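Local coordinates for uncharacterized protein HI_0666 (PDB 7CZO) that corresponds to the N-terminal domain of a HipA toxin and probably takes part in the three-component regulation of a HipBA toxin-antitoxin system, at residues H76-D80 with E81-F85. Numbering follows the deposited sequence.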
# COMPACT_ATOMS: atom_id res chain seq x y z
N HIS A 76 -18.42 5.31 16.33
CA HIS A 76 -17.19 4.63 15.95
C HIS A 76 -17.38 4.62 14.44
O HIS A 76 -18.50 4.84 13.96
CB HIS A 76 -17.08 3.22 16.58
CG HIS A 76 -18.40 2.55 16.83
ND1 HIS A 76 -19.01 2.53 18.07
CD2 HIS A 76 -19.25 1.91 15.99
CE1 HIS A 76 -20.17 1.90 17.98
NE2 HIS A 76 -20.34 1.51 16.73
N GLN A 77 -16.32 4.43 13.66
CA GLN A 77 -16.50 4.37 12.22
C GLN A 77 -15.88 3.13 11.59
O GLN A 77 -15.14 2.38 12.23
CB GLN A 77 -15.98 5.66 11.59
CG GLN A 77 -16.60 6.89 12.23
CD GLN A 77 -16.67 8.07 11.28
OE1 GLN A 77 -15.99 8.10 10.25
NE2 GLN A 77 -17.50 9.06 11.63
N ARG A 78 -16.25 2.88 10.33
CA ARG A 78 -15.60 1.87 9.50
C ARG A 78 -14.11 2.01 9.64
O ARG A 78 -13.58 3.11 9.78
CB ARG A 78 -15.93 2.09 8.01
CG ARG A 78 -16.89 1.09 7.37
CD ARG A 78 -17.65 1.76 6.23
NE ARG A 78 -18.76 2.59 6.74
CZ ARG A 78 -19.36 3.58 6.08
NH1 ARG A 78 -20.35 4.25 6.67
NH2 ARG A 78 -18.97 3.93 4.86
N ILE A 79 -13.43 0.88 9.57
CA ILE A 79 -12.00 0.87 9.26
C ILE A 79 -11.71 -0.11 8.13
O ILE A 79 -10.71 0.03 7.42
CB ILE A 79 -11.14 0.57 10.48
CG1 ILE A 79 -11.96 -0.29 11.43
CG2 ILE A 79 -10.67 1.87 11.15
CD1 ILE A 79 -11.19 -0.72 12.63
N ASP A 80 -12.55 -1.13 7.98
CA ASP A 80 -12.82 -1.67 6.65
C ASP A 80 -11.62 -2.42 6.07
O ASP A 80 -11.75 -3.61 5.75
CB ASP A 80 -13.26 -0.49 5.74
CG ASP A 80 -13.88 -0.94 4.41
OD1 ASP A 80 -13.93 -0.10 3.47
OD2 ASP A 80 -14.32 -2.10 4.31
N GLU A 81 -10.47 -1.74 5.94
CA GLU A 81 -9.28 -2.22 5.21
C GLU A 81 -9.14 -1.67 3.82
O GLU A 81 -8.03 -1.45 3.36
CB GLU A 81 -9.17 -3.74 5.14
CG GLU A 81 -8.75 -4.32 6.48
CD GLU A 81 -7.89 -5.54 6.30
OE1 GLU A 81 -6.92 -5.69 7.07
OE2 GLU A 81 -8.20 -6.31 5.37
N SER A 82 -10.25 -1.46 3.14
CA SER A 82 -10.26 -0.59 1.97
C SER A 82 -10.08 0.86 2.41
O SER A 82 -9.58 1.69 1.65
CB SER A 82 -11.56 -0.74 1.21
OG SER A 82 -11.72 -2.07 0.77
N ASP A 83 -10.49 1.15 3.64
CA ASP A 83 -10.40 2.52 4.17
C ASP A 83 -8.98 2.88 4.43
O ASP A 83 -8.57 4.00 4.20
CB ASP A 83 -11.22 2.68 5.45
CG ASP A 83 -12.70 2.85 5.15
OD1 ASP A 83 -13.00 3.40 4.04
OD2 ASP A 83 -13.54 2.43 5.99
N MET A 84 -8.23 1.89 4.90
CA MET A 84 -6.79 1.99 5.07
C MET A 84 -6.01 2.05 3.78
O MET A 84 -5.14 2.90 3.65
CB MET A 84 -6.33 0.85 5.98
CG MET A 84 -6.71 1.22 7.39
SD MET A 84 -6.24 0.10 8.65
CE MET A 84 -4.49 -0.14 8.45
N PHE A 85 -6.33 1.20 2.82
CA PHE A 85 -5.70 1.26 1.51
C PHE A 85 -6.02 2.60 0.88
O PHE A 85 -5.21 3.14 0.15
CB PHE A 85 -6.17 0.12 0.59
CG PHE A 85 -5.51 0.12 -0.78
CD1 PHE A 85 -4.18 -0.23 -0.92
CD2 PHE A 85 -6.21 0.47 -1.90
CE1 PHE A 85 -3.56 -0.22 -2.14
CE2 PHE A 85 -5.59 0.47 -3.14
CZ PHE A 85 -4.26 0.11 -3.27
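D83, in the first turn of helix 82-91, reaches back over the chain that leads into it and packs against D80 and R78. Its CG lies anti to the carbonyl carbon (chi1 -79°), which directs the carboxylate back toward the incoming loop. There OD2 of D83 comes close to the CB atoms of D80 and R78, though the exact closeness is doubtful at this resolution. In D80, chi1 of -167° puts CG beside the carbonyl carbon, and this carries OD1 forward to CB of S82 (3.3 Å). The two carboxylates cross with their planes 66° apart, and OD1 of D80 stands 3.6 Å from OD2 of D83. Two acids so close would repel, but R86, one turn along the helix, forms a salt bridge with OD1 of D83 and a long, weak ion pair with D80. The positive end of the helix dipole probably helps too, which suits aspartates to this place. R78 bends its chain away, leaving NE 5.3 Å from OD2 of D83, so any attraction there acts at a distance rather than through a bond.

The backbone O of I79 lies 3.3 Å from CB of D83, where the loop meets the first turn, and N of F85 donates to O of E81 (3.2 Å), an early bond of the helix. Farther out, OE2 of E81 hydrogen-bonds to the backbone N of L56, and OG of S82, on a short side chain suited to the task, hydrogen-bonds to OE2 of E22, while F85 is buried against strand 15-22. This surface junction is a helix N-terminus, with E81 at the N-cap position and acidic residues around the first turn, joining the loop after helix 66-70 to helix 82-91 of the HipA N-terminal domain.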